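Local structure of protein disulfide-isomerase A4 (3EC3) at residues K75-Q80 with M92-V97; L30-G35 with K67-S72; L42-A47 with S104-Y109. The protein catalyses the rearrangement of disulfide bonds in proteins, this chain being a noncatalytic thioredoxin-like fragment of the enzyme. The protein carries 1 engineered substitution. One frame throughout, in Å; residues are numbered along the deposited sequence.

Contact 1 of 3, residues K75-Q80 with M92-V97; sequences KLVLMQ and MHVMDV
The antiparallel strand pair at one edge of the thioredoxin-like sheet brings Lys75-Met79 against Met92-Asp96, with 163° between the two strand directions. Leu76 and Met95 form one hydrogen-bonded pair and Leu78 and His93 the next; in the first, Leu76 N lies 2.8 Å from Met95 O and the N-H points almost straight at the oxygen (169°). On the Leu76 face, CD1 of Leu76 presses on CE of Met95 at 3.3 Å, tighter than normal van der Waals contact, while Leu76 CB meets CG2 of Val97 at 3.7 Å. On the opposite face the Lys75 chain bends at chi2 (-75°) and passes over Val94, with CD 3.8 Å from CG1. Its NZ forms a salt bridge to Asp96 OD1 from above the carboxylate plane; the modelled 2.5 Å is unusually short and probably inexact. With an alanine for Lys75, Asp96 would probably lose this counter-charge and the CG1 methyl of Val94 its cover. Further along, Met79 CG packs on Met92 CB at 3.8 Å (Met79, Met92 and Met95 are selenomethionines). A water donates to Leu78 O. Strand 75-79 also bonds to strand 28-32, so the ladder continues inward, as expected of the closing beta-hairpin of a thioredoxin fold.

Contact 2 of 3, residues L30-G35 with K67-S72; sequences LGVFQG and KFLKVS
Leu30 holds CG opposite its backbone N (chi1 -173°) and Leu69 holds CG opposite its carbonyl carbon; these first torsions aim the branches at each other, and chi2 (58° in Leu30, 180° in Leu69) turns the methyls into contact. CD2 of Leu30 and CD1 of Leu69 lie 3.4 Å apart, closer than a usual carbon-carbon contact, so the packing is tight at this point. The same Leu69 methyl also reaches Val32, whose CG2 stands 4.3 Å away. The other Val32 branch, CG1, faces the residues after the helix: it is 4.2 Å from CG2 of Val71 and equally 4.2 Å from Ser72 O. The chain is turned at Lys70, where positive phi marks a Schellman motif at the end of helix 63-69, and Lys70 N bonds back to Lys67 O at 3.0 Å. Beyond that turn the chain runs past Val32 CG1 towards strand 75-79. Leu69 also touches Met79 and Val71 touches Val77, which places the helix end against the sheet face lined by Val32, Val77 and Met79. Methyl packing carries most of the contact. Ser72 O, buried without a partner, is probably an unfavourable feature; lacking hydrogen bonds between the segments, the join rests on shape and dispersion.

Contact 3 of 3, residues L42-A47 with S104-Y109; sequences LQYQDA and SAIKDY
Ile106 reaches across to helix 42-47 with two different methyls. Its CG1 lies opposite the carbonyl carbon (chi1 -63°) and the chain continues extended to CD1 (chi2 173°), so that the long branch is carried towards Gln43 while CG2 is left beside Ala47. CG2 stands 3.4 Å from Ala47 CB, tighter than usual for two carbons, and the Ile106 CB follows at 3.7 Å. The long branch ends against main chain: CD1 is 3.8 Å from Gln43 O and close to Tyr44 N, with Gln43 CB beside it at 4.0 Å. The small Ala47 side chain is consistent with the close approach of 8.7 Å between the axes of the two segments, which cross at -60°. Both helices pack on one face of the thioredoxin-like sheet: Ile106 also touches Met95, and Tyr44 touches Leu76. Tyr44 shows Ile106 the edge of its ring, CD2 being 4.4 Å from CG2 near the ring plane, and its hydroxyl is fixed by a hydrogen bond with His58 O. A bend at chi2 turns the Gln43 amide so that NE2 bonds Thr101 O, in the loop preceding helix 103-113. Lys107 lies at the margin, its backbone N 4.2 Å from Ala47 CB and its side chain touching Thr50 and Leu51.

All three contacts belong to one thioredoxin-like domain but differ in layer. Contact 1 is within the sheet, at an edge strand: it is partly buried, combines backbone hydrogen bonds with a salt bridge, and buries 539 Å². Contact 2 sets the end of helix 63-69 and the following loop on strand 28-32, and contact 3 packs two helices together, on opposite faces of the sheet; both are buried (149 and 206 Å²) and mainly apolar, without hydrogen bonds between their segments. Strand 28-32 of contact 2 adjoins strand 75-79 of contact 1, with probable hydrogen bonds Lys75 O to Val32 N and Val77 N to Leu30 O. Contact 3 meets contact 1 on the Leu76 face, where Tyr44 packs on Leu76, and Tyr109 on Leu76 and Met95.

Contact 1 of 3, residues K75-Q80 with M92-V97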
ATOM      1  N   LYS A  75      16.710  13.549  -4.143  1.00 18.98           N
ATOM      2  CA  LYS A  75      16.152  12.281  -3.719  1.00 20.11           C
ATOM      3  C   LYS A  75      14.684  12.105  -4.134  1.00 19.08           C
ATOM      4  O   LYS A  75      13.905  13.058  -4.209  1.00 19.79           O
ATOM      5  CB  LYS A  75      16.217  12.149  -2.173  1.00 20.73           C
ATOM      6  CG  LYS A  75      17.606  12.415  -1.506  1.00 24.69           C
ATOM      7  CD  LYS A  75      18.551  11.283  -1.706  1.00 25.98           C
ATOM      8  CE  LYS A  75      19.903  11.570  -1.063  1.00 31.38           C
ATOM      9  NZ  LYS A  75      20.921  10.758  -1.786  1.00 35.17           N
ATOM     10  N   LEU A  76      14.285  10.859  -4.331  1.00 18.21           N
ATOM     11  CA  LEU A  76      12.886  10.528  -4.433  1.00 18.71           C
ATOM     12  C   LEU A  76      12.516   9.841  -3.096  1.00 18.78           C
ATOM     13  O   LEU A  76      13.195   8.894  -2.678  1.00 18.57           O
ATOM     14  CB  LEU A  76      12.746   9.549  -5.590  1.00 19.85           C
ATOM     15  CG  LEU A  76      11.426   9.074  -6.192  1.00 25.80           C
ATOM     16  CD1 LEU A  76      11.322   7.557  -6.243  1.00 26.68           C
ATOM     17  CD2 LEU A  76      10.167   9.821  -5.703  1.00 22.98           C
ATOM     18  N   VAL A  77      11.451  10.297  -2.434  1.00 19.03           N
ATOM     19  CA  VAL A  77      11.120   9.805  -1.106  1.00 18.14           C
ATOM     20  C   VAL A  77       9.685   9.287  -1.235  1.00 19.28           C
ATOM     21  O   VAL A  77       8.826   9.993  -1.755  1.00 16.93           O
ATOM     22  CB  VAL A  77      11.192  10.938  -0.056  1.00 19.41           C
ATOM     23  CG1 VAL A  77      10.748  10.422   1.301  1.00 21.08           C
ATOM     24  CG2 VAL A  77      12.626  11.564   0.001  1.00 17.91           C
ATOM     25  N   LEU A  78       9.438   8.066  -0.772  1.00 17.63           N
ATOM     26  CA  LEU A  78       8.092   7.511  -0.758  1.00 19.71           C
ATOM     27  C   LEU A  78       7.756   7.214   0.689  1.00 20.03           C
ATOM     28  O   LEU A  78       8.558   6.536   1.405  1.00 18.67           O
ATOM     29  CB  LEU A  78       8.013   6.217  -1.554  1.00 20.31           C
ATOM     30  CG  LEU A  78       7.559   6.347  -3.023  1.00 23.67           C
ATOM     31  CD1 LEU A  78       8.717   6.790  -3.796  1.00 22.63           C
ATOM     32  CD2 LEU A  78       7.047   4.951  -3.538  1.00 22.20           C
HETATM   33  N   MSE A  79       6.599   7.700   1.116  1.00 19.14           N
HETATM   34  CA  MSE A  79       6.156   7.508   2.467  1.00 22.51           C
HETATM   35  C   MSE A  79       4.708   7.062   2.457  1.00 21.94           C
HETATM   36  O   MSE A  79       3.972   7.348   1.508  1.00 22.69           O
HETATM   37  CB  MSE A  79       6.288   8.819   3.225  1.00 22.80           C
HETATM   38  CG  MSE A  79       7.718   9.272   3.366  1.00 22.96           C
HETATM   39 SE   MSE A  79       7.783  11.032   4.216  0.70 32.94          SE
HETATM   40  CE  MSE A  79       7.308  12.089   2.646  1.00 34.52           C
ATOM     41  N   GLN A  80       4.292   6.335   3.489  1.00 19.71           N
ATOM     42  CA  GLN A  80       2.886   5.956   3.582  1.00 19.03           C
ATOM     43  C   GLN A  80       2.200   6.850   4.614  1.00 19.35           C
ATOM     44  O   GLN A  80       2.839   7.276   5.556  1.00 17.79           O
ATOM     45  CB  GLN A  80       2.764   4.481   4.030  1.00 20.69           C
ATOM     46  CG  GLN A  80       3.299   3.507   3.016  1.00 17.94           C
ATOM     47  CD  GLN A  80       2.461   3.415   1.743  1.00 21.03           C
ATOM     48  OE1 GLN A  80       1.288   3.795   1.704  1.00 22.32           O
ATOM     49  NE2 GLN A  80       3.070   2.904   0.698  1.00 18.99           N
HETATM   50  N   MSE A  92      10.317   5.894   5.522  1.00 22.69           N
HETATM   51  CA  MSE A  92      10.549   6.372   4.171  1.00 25.60           C
HETATM   52  C   MSE A  92      11.388   5.432   3.385  1.00 24.20           C
HETATM   53  O   MSE A  92      12.302   4.799   3.933  1.00 23.72           O
HETATM   54  CB  MSE A  92      11.155   7.788   4.143  1.00 25.39           C
HETATM   55  CG  MSE A  92      12.068   8.187   5.250  1.00 29.67           C
HETATM   56 SE   MSE A  92      12.284  10.177   4.956  0.70 36.54          SE
HETATM   57  CE  MSE A  92      11.115  10.729   6.348  1.00 36.44           C
ATOM     58  N   HIS A  93      11.062   5.307   2.107  1.00 21.79           N
ATOM     59  CA  HIS A  93      11.970   4.675   1.155  1.00 21.76           C
ATOM     60  C   HIS A  93      12.580   5.790   0.332  1.00 21.33           C
ATOM     61  O   HIS A  93      11.840   6.590  -0.229  1.00 20.27           O
ATOM     62  CB  HIS A  93      11.200   3.699   0.293  1.00 22.10           C
ATOM     63  CG  HIS A  93      10.973   2.376   0.975  1.00 22.68           C
ATOM     64  ND1 HIS A  93       9.806   2.070   1.626  1.00 25.84           N
ATOM     65  CD2 HIS A  93      11.764   1.288   1.092  1.00 26.19           C
ATOM     66  CE1 HIS A  93       9.870   0.836   2.102  1.00 26.67           C
ATOM     67  NE2 HIS A  93      11.045   0.335   1.786  1.00 29.73           N
ATOM     68  N   VAL A  94      13.922   5.838   0.271  1.00 20.28           N
ATOM     69  CA  VAL A  94      14.643   6.949  -0.329  1.00 20.66           C
ATOM     70  C   VAL A  94      15.564   6.449  -1.451  1.00 22.23           C
ATOM     71  O   VAL A  94      16.348   5.496  -1.237  1.00 22.18           O
ATOM     72  CB  VAL A  94      15.469   7.709   0.740  1.00 20.95           C
ATOM     73  CG1 VAL A  94      16.216   8.878   0.123  1.00 20.25           C
ATOM     74  CG2 VAL A  94      14.541   8.233   1.861  1.00 20.75           C
HETATM   75  N   MSE A  95      15.432   7.043  -2.639  1.00 21.64           N
HETATM   76  CA  MSE A  95      16.255   6.691  -3.799  1.00 24.01           C
HETATM   77  C   MSE A  95      17.013   7.925  -4.268  1.00 23.15           C
HETATM   78  O   MSE A  95      16.436   9.001  -4.346  1.00 20.68           O
HETATM   79  CB  MSE A  95      15.399   6.177  -4.950  1.00 22.65           C
HETATM   80  CG  MSE A  95      16.207   5.823  -6.203  1.00 27.36           C
HETATM   81 SE   MSE A  95      15.004   5.306  -7.632  0.70 31.03          SE
HETATM   82  CE  MSE A  95      14.128   6.776  -7.830  1.00 33.64           C
ATOM     83  N   ASP A  96      18.309   7.762  -4.543  1.00 22.63           N
ATOM     84  CA  ASP A  96      19.110   8.844  -5.131  1.00 24.12           C
ATOM     85  C   ASP A  96      18.617   9.099  -6.529  1.00 23.20           C
ATOM     86  O   ASP A  96      18.398   8.152  -7.279  1.00 22.33           O
ATOM     87  CB  ASP A  96      20.619   8.474  -5.216  1.00 25.18           C
ATOM     88  CG  ASP A  96      21.258   8.220  -3.848  1.00 30.76           C
ATOM     89  OD1 ASP A  96      20.602   8.483  -2.806  1.00 37.60           O
ATOM     90  OD2 ASP A  96      22.441   7.762  -3.804  1.00 37.70           O
ATOM     91  N   VAL A  97      18.443  10.379  -6.890  1.00 23.69           N
ATOM     92  CA  VAL A  97      18.010  10.744  -8.236  1.00 24.10           C
ATOM     93  C   VAL A  97      18.842  11.901  -8.779  1.00 24.97           C
ATOM     94  O   VAL A  97      18.810  13.003  -8.220  1.00 25.04           O
ATOM     95  CB  VAL A  97      16.496  11.133  -8.321  1.00 24.67           C
ATOM     96  CG1 VAL A  97      16.135  11.566  -9.748  1.00 23.83           C
ATOM     97  CG2 VAL A  97      15.602   9.963  -7.915  1.00 22.13           C
TER
HETATM   98  O   HOH W   1       7.205   4.139   2.158  1.00 28.83           O

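Contact 2 of 3, residues L30-G35 with K67-S72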
ATOM      1  N   LEU A  30       7.359  11.912  -3.178  1.00 15.70           N
ATOM      2  CA  LEU A  30       7.947  13.235  -3.051  1.00 16.21           C
ATOM      3  C   LEU A  30       9.331  13.326  -3.663  1.00 16.39           C
ATOM      4  O   LEU A  30      10.287  12.755  -3.106  1.00 17.58           O
ATOM      5  CB  LEU A  30       8.049  13.612  -1.598  1.00 15.96           C
ATOM      6  CG  LEU A  30       8.506  15.064  -1.407  1.00 20.28           C
ATOM      7  CD1 LEU A  30       7.608  16.069  -2.066  1.00 21.54           C
ATOM      8  CD2 LEU A  30       8.609  15.356   0.099  1.00 24.83           C
ATOM      9  N   GLY A  31       9.459  14.130  -4.706  1.00 15.30           N
ATOM     10  CA  GLY A  31      10.789  14.447  -5.272  1.00 16.05           C
ATOM     11  C   GLY A  31      11.405  15.615  -4.512  1.00 16.75           C
ATOM     12  O   GLY A  31      10.789  16.696  -4.420  1.00 17.79           O
ATOM     13  N   VAL A  32      12.628  15.451  -4.007  1.00 15.04           N
ATOM     14  CA  VAL A  32      13.261  16.542  -3.236  1.00 13.70           C
ATOM     15  C   VAL A  32      14.502  16.980  -3.996  1.00 14.09           C
ATOM     16  O   VAL A  32      15.489  16.240  -4.037  1.00 14.38           O
ATOM     17  CB  VAL A  32      13.684  16.055  -1.827  1.00 14.31           C
ATOM     18  CG1 VAL A  32      14.356  17.201  -0.993  1.00 14.36           C
ATOM     19  CG2 VAL A  32      12.462  15.436  -1.038  1.00 13.63           C
ATOM     20  N   PHE A  33      14.471  18.183  -4.539  1.00 14.25           N
ATOM     21  CA  PHE A  33      15.466  18.652  -5.515  1.00 14.48           C
ATOM     22  C   PHE A  33      15.950  20.038  -5.212  1.00 14.76           C
ATOM     23  O   PHE A  33      15.383  20.716  -4.372  1.00 16.74           O
ATOM     24  CB  PHE A  33      14.906  18.484  -6.939  1.00 15.25           C
ATOM     25  CG  PHE A  33      14.700  17.027  -7.289  1.00 14.26           C
ATOM     26  CD1 PHE A  33      13.406  16.485  -7.313  1.00 16.91           C
ATOM     27  CD2 PHE A  33      15.819  16.181  -7.482  1.00 16.71           C
ATOM     28  CE1 PHE A  33      13.208  15.121  -7.591  1.00 17.06           C
ATOM     29  CE2 PHE A  33      15.640  14.816  -7.740  1.00 18.09           C
ATOM     30  CZ  PHE A  33      14.321  14.281  -7.790  1.00 15.72           C
ATOM     31  N   GLN A  34      16.999  20.468  -5.892  1.00 15.76           N
ATOM     32  CA  GLN A  34      17.589  21.781  -5.597  1.00 17.21           C
ATOM     33  C   GLN A  34      16.805  22.931  -6.225  1.00 17.39           C
ATOM     34  O   GLN A  34      16.776  24.037  -5.708  1.00 16.34           O
ATOM     35  CB  GLN A  34      19.047  21.786  -6.025  1.00 18.42           C
ATOM     36  CG  GLN A  34      19.843  20.610  -5.362  1.00 21.55           C
ATOM     37  CD  GLN A  34      21.299  20.707  -5.610  1.00 28.03           C
ATOM     38  OE1 GLN A  34      21.945  19.713  -5.991  1.00 31.59           O
ATOM     39  NE2 GLN A  34      21.847  21.920  -5.456  1.00 26.96           N
ATOM     40  N   GLY A  35      16.118  22.651  -7.319  1.00 17.88           N
ATOM     41  CA  GLY A  35      15.341  23.681  -7.984  1.00 17.73           C
ATOM     42  C   GLY A  35      14.752  23.212  -9.290  1.00 18.65           C
ATOM     43  O   GLY A  35      14.949  22.076  -9.712  1.00 18.23           O
ATOM     44  N   LYS A  67      15.221  19.004   5.486  1.00 25.33           N
ATOM     45  CA  LYS A  67      15.668  18.877   6.915  1.00 27.97           C
ATOM     46  C   LYS A  67      14.662  18.114   7.763  1.00 28.89           C
ATOM     47  O   LYS A  67      15.019  17.116   8.429  1.00 29.11           O
ATOM     48  CB  LYS A  67      15.991  20.266   7.509  1.00 27.90           C
ATOM     49  CG  LYS A  67      17.103  20.952   6.747  1.00 29.37           C
ATOM     50  CD  LYS A  67      17.511  22.351   7.266  1.00 30.32           C
ATOM     51  CE  LYS A  67      18.511  22.989   6.297  1.00 30.62           C
ATOM     52  NZ  LYS A  67      18.606  24.477   6.481  1.00 33.70           N
ATOM     53  N   PHE A  68      13.397  18.544   7.727  1.00 29.72           N
ATOM     54  CA  PHE A  68      12.320  17.804   8.396  1.00 30.97           C
ATOM     55  C   PHE A  68      12.306  16.333   8.021  1.00 30.94           C
ATOM     56  O   PHE A  68      12.126  15.474   8.895  1.00 30.48           O
ATOM     57  CB  PHE A  68      10.943  18.435   8.126  1.00 31.88           C
ATOM     58  CG  PHE A  68       9.778  17.605   8.594  1.00 32.60           C
ATOM     59  CD1 PHE A  68       9.083  16.795   7.699  1.00 32.34           C
ATOM     60  CD2 PHE A  68       9.362  17.644   9.924  1.00 34.10           C
ATOM     61  CE1 PHE A  68       7.974  16.021   8.135  1.00 36.45           C
ATOM     62  CE2 PHE A  68       8.266  16.870  10.364  1.00 34.36           C
ATOM     63  CZ  PHE A  68       7.576  16.064   9.474  1.00 34.34           C
ATOM     64  N   LEU A  69      12.483  16.034   6.736  1.00 29.97           N
ATOM     65  CA  LEU A  69      12.407  14.657   6.255  1.00 30.42           C
ATOM     66  C   LEU A  69      13.682  13.873   6.476  1.00 30.89           C
ATOM     67  O   LEU A  69      13.744  12.687   6.135  1.00 32.32           O
ATOM     68  CB  LEU A  69      12.094  14.607   4.766  1.00 29.64           C
ATOM     69  CG  LEU A  69      10.728  15.129   4.349  1.00 31.15           C
ATOM     70  CD1 LEU A  69      10.620  14.998   2.839  1.00 32.06           C
ATOM     71  CD2 LEU A  69       9.619  14.379   5.090  1.00 32.36           C
ATOM     72  N   LYS A  70      14.695  14.546   6.986  1.00 31.06           N
ATOM     73  CA  LYS A  70      15.996  13.966   7.252  1.00 32.65           C
ATOM     74  C   LYS A  70      16.692  13.414   5.975  1.00 32.34           C
ATOM     75  O   LYS A  70      17.374  12.393   6.012  1.00 32.92           O
ATOM     76  CB  LYS A  70      15.888  12.963   8.439  1.00 33.25           C
ATOM     77  CG  LYS A  70      15.388  13.651   9.738  1.00 34.23           C
ATOM     78  CD  LYS A  70      15.822  12.917  11.078  1.00 33.47           C
ATOM     79  CE  LYS A  70      16.180  13.927  12.194  1.00 35.22           C
ATOM     80  NZ  LYS A  70      16.840  13.299  13.428  1.00 35.31           N
ATOM     81  N   VAL A  71      16.546  14.136   4.861  1.00 30.49           N
ATOM     82  CA  VAL A  71      17.172  13.753   3.577  1.00 29.63           C
ATOM     83  C   VAL A  71      17.961  14.914   3.000  1.00 28.93           C
ATOM     84  O   VAL A  71      17.627  16.076   3.251  1.00 29.40           O
ATOM     85  CB  VAL A  71      16.128  13.286   2.500  1.00 29.49           C
ATOM     86  CG1 VAL A  71      15.311  12.079   2.974  1.00 30.01           C
ATOM     87  CG2 VAL A  71      15.207  14.438   2.048  1.00 28.52           C
ATOM     88  N   SER A  72      18.998  14.636   2.220  1.00 28.70           N
ATOM     89  CA  SER A  72      19.644  15.734   1.482  1.00 28.80           C
ATOM     90  C   SER A  72      18.871  15.952   0.166  1.00 27.31           C
ATOM     91  O   SER A  72      17.905  15.219  -0.130  1.00 27.38           O
ATOM     92  CB  SER A  72      21.131  15.470   1.237  1.00 29.70           C
ATOM     93  OG  SER A  72      21.299  14.188   0.669  1.00 32.79           O
TER

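Contact 3 of 3, residues L42-A47 with S104-Y109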
ATOM      1  N   LEU A  42      14.175  16.869 -13.415  1.00 17.77           N
ATOM      2  CA  LEU A  42      13.622  16.711 -14.754  1.00 18.22           C
ATOM      3  C   LEU A  42      13.395  15.237 -15.055  1.00 17.69           C
ATOM      4  O   LEU A  42      12.395  14.875 -15.678  1.00 17.79           O
ATOM      5  CB  LEU A  42      14.563  17.358 -15.809  1.00 18.93           C
ATOM      6  CG  LEU A  42      14.679  18.889 -15.677  1.00 18.78           C
ATOM      7  CD1 LEU A  42      15.578  19.359 -16.776  1.00 23.02           C
ATOM      8  CD2 LEU A  42      13.334  19.604 -15.847  1.00 22.77           C
ATOM      9  N   GLN A  43      14.305  14.391 -14.581  1.00 17.67           N
ATOM     10  CA  GLN A  43      14.162  12.953 -14.707  1.00 18.33           C
ATOM     11  C   GLN A  43      12.928  12.449 -13.903  1.00 18.66           C
ATOM     12  O   GLN A  43      12.154  11.564 -14.339  1.00 19.75           O
ATOM     13  CB  GLN A  43      15.429  12.268 -14.195  1.00 19.05           C
ATOM     14  CG  GLN A  43      16.616  12.332 -15.143  1.00 19.99           C
ATOM     15  CD  GLN A  43      16.294  11.810 -16.548  1.00 22.67           C
ATOM     16  OE1 GLN A  43      15.990  12.581 -17.460  1.00 27.57           O
ATOM     17  NE2 GLN A  43      16.374  10.519 -16.722  1.00 21.58           N
ATOM     18  N   TYR A  44      12.746  13.025 -12.728  1.00 17.66           N
ATOM     19  CA  TYR A  44      11.571  12.713 -11.883  1.00 18.15           C
ATOM     20  C   TYR A  44      10.262  13.074 -12.598  1.00 18.60           C
ATOM     21  O   TYR A  44       9.340  12.249 -12.651  1.00 18.08           O
ATOM     22  CB  TYR A  44      11.711  13.465 -10.548  1.00 17.42           C
ATOM     23  CG  TYR A  44      10.491  13.328  -9.629  1.00 18.53           C
ATOM     24  CD1 TYR A  44       9.690  14.424  -9.331  1.00 16.59           C
ATOM     25  CD2 TYR A  44      10.173  12.102  -9.053  1.00 20.02           C
ATOM     26  CE1 TYR A  44       8.578  14.295  -8.488  1.00 19.50           C
ATOM     27  CE2 TYR A  44       9.075  11.956  -8.226  1.00 19.58           C
ATOM     28  CZ  TYR A  44       8.271  13.071  -7.957  1.00 19.94           C
ATOM     29  OH  TYR A  44       7.192  12.918  -7.086  1.00 18.52           O
ATOM     30  N   GLN A  45      10.196  14.275 -13.199  1.00 19.98           N
ATOM     31  CA  GLN A  45       8.987  14.718 -13.914  1.00 20.96           C
ATOM     32  C   GLN A  45       8.687  13.802 -15.110  1.00 22.15           C
ATOM     33  O   GLN A  45       7.532  13.599 -15.432  1.00 21.74           O
ATOM     34  CB  GLN A  45       9.043  16.214 -14.357  1.00 22.74           C
ATOM     35  CG  GLN A  45       8.733  17.304 -13.240  1.00 24.36           C
ATOM     36  CD  GLN A  45       7.211  17.465 -12.851  1.00 26.06           C
ATOM     37  OE1 GLN A  45       6.408  16.539 -13.043  1.00 29.81           O
ATOM     38  NE2 GLN A  45       6.836  18.639 -12.277  1.00 20.61           N
ATOM     39  N   ASP A  46       9.734  13.310 -15.781  1.00 23.20           N
ATOM     40  CA  ASP A  46       9.603  12.332 -16.900  1.00 24.13           C
ATOM     41  C   ASP A  46       8.957  11.021 -16.420  1.00 23.59           C
ATOM     42  O   ASP A  46       7.980  10.551 -17.009  1.00 22.72           O
ATOM     43  CB  ASP A  46      10.985  12.081 -17.487  1.00 24.75           C
ATOM     44  CG  ASP A  46      10.960  11.331 -18.809  1.00 30.20           C
ATOM     45  OD1 ASP A  46      10.069  10.487 -19.045  1.00 35.48           O
ATOM     46  OD2 ASP A  46      11.889  11.574 -19.609  1.00 34.27           O
ATOM     47  N   ALA A  47       9.509  10.453 -15.354  1.00 22.57           N
ATOM     48  CA  ALA A  47       8.920   9.292 -14.678  1.00 23.82           C
ATOM     49  C   ALA A  47       7.462   9.504 -14.220  1.00 24.03           C
ATOM     50  O   ALA A  47       6.603   8.615 -14.366  1.00 25.37           O
ATOM     51  CB  ALA A  47       9.777   8.902 -13.474  1.00 22.50           C
ATOM     52  N   SER A 104      13.230   5.155 -16.219  1.00 25.45           N
ATOM     53  CA  SER A 104      12.719   3.798 -15.987  1.00 25.07           C
ATOM     54  C   SER A 104      13.053   3.256 -14.592  1.00 23.65           C
ATOM     55  O   SER A 104      12.253   2.548 -14.022  1.00 23.92           O
ATOM     56  CB  SER A 104      13.231   2.840 -17.074  1.00 25.15           C
ATOM     57  OG  SER A 104      14.651   2.792 -17.063  1.00 27.13           O
ATOM     58  N   ALA A 105      14.218   3.594 -14.039  1.00 23.04           N
ATOM     59  CA  ALA A 105      14.568   3.177 -12.668  1.00 22.07           C
ATOM     60  C   ALA A 105      13.688   3.897 -11.641  1.00 21.56           C
ATOM     61  O   ALA A 105      13.327   3.332 -10.624  1.00 22.28           O
ATOM     62  CB  ALA A 105      16.017   3.493 -12.373  1.00 21.70           C
ATOM     63  N   ILE A 106      13.397   5.169 -11.892  1.00 21.32           N
ATOM     64  CA  ILE A 106      12.512   5.932 -10.996  1.00 21.32           C
ATOM     65  C   ILE A 106      11.136   5.303 -11.009  1.00 21.93           C
ATOM     66  O   ILE A 106      10.570   5.035  -9.967  1.00 21.80           O
ATOM     67  CB  ILE A 106      12.456   7.414 -11.398  1.00 20.85           C
ATOM     68  CG1 ILE A 106      13.845   8.030 -11.240  1.00 21.74           C
ATOM     69  CG2 ILE A 106      11.396   8.187 -10.549  1.00 21.97           C
ATOM     70  CD1 ILE A 106      13.951   9.482 -11.770  1.00 22.47           C
ATOM     71  N   LYS A 107      10.630   5.036 -12.209  1.00 23.71           N
ATOM     72  CA  LYS A 107       9.324   4.434 -12.409  1.00 24.15           C
ATOM     73  C   LYS A 107       9.265   3.066 -11.721  1.00 23.91           C
ATOM     74  O   LYS A 107       8.314   2.784 -11.013  1.00 22.03           O
ATOM     75  CB  LYS A 107       9.009   4.376 -13.915  1.00 23.82           C
ATOM     76  CG  LYS A 107       7.826   3.504 -14.312  1.00 27.78           C
ATOM     77  CD  LYS A 107       7.447   3.592 -15.823  1.00 27.50           C
ATOM     78  CE  LYS A 107       8.403   4.491 -16.699  1.00 31.54           C
ATOM     79  NZ  LYS A 107       8.286   4.236 -18.194  1.00 33.12           N
ATOM     80  N   ASP A 108      10.298   2.244 -11.912  1.00 24.12           N
ATOM     81  CA  ASP A 108      10.407   0.962 -11.218  1.00 24.73           C
ATOM     82  C   ASP A 108      10.352   1.065  -9.692  1.00 23.67           C
ATOM     83  O   ASP A 108       9.640   0.292  -9.066  1.00 23.20           O
ATOM     84  CB  ASP A 108      11.697   0.245 -11.635  1.00 25.00           C
ATOM     85  CG  ASP A 108      11.619  -0.350 -13.036  1.00 27.01           C
ATOM     86  OD1 ASP A 108      10.574  -0.241 -13.722  1.00 26.68           O
ATOM     87  OD2 ASP A 108      12.635  -0.927 -13.451  1.00 28.75           O
ATOM     88  N   TYR A 109      11.112   1.998  -9.100  1.00 23.49           N
ATOM     89  CA  TYR A 109      11.182   2.150  -7.629  1.00 22.55           C
ATOM     90  C   TYR A 109       9.807   2.533  -7.040  1.00 22.64           C
ATOM     91  O   TYR A 109       9.406   2.032  -5.966  1.00 23.00           O
ATOM     92  CB  TYR A 109      12.202   3.227  -7.267  1.00 22.52           C
ATOM     93  CG  TYR A 109      12.617   3.295  -5.814  1.00 22.11           C
ATOM     94  CD1 TYR A 109      12.009   4.182  -4.948  1.00 20.74           C
ATOM     95  CD2 TYR A 109      13.641   2.484  -5.326  1.00 21.45           C
ATOM     96  CE1 TYR A 109      12.401   4.276  -3.620  1.00 22.17           C
ATOM     97  CE2 TYR A 109      14.041   2.557  -4.008  1.00 23.36           C
ATOM     98  CZ  TYR A 109      13.408   3.462  -3.162  1.00 21.97           C
ATOM     99  OH  TYR A 109      13.784   3.540  -1.849  1.00 23.44           O
TER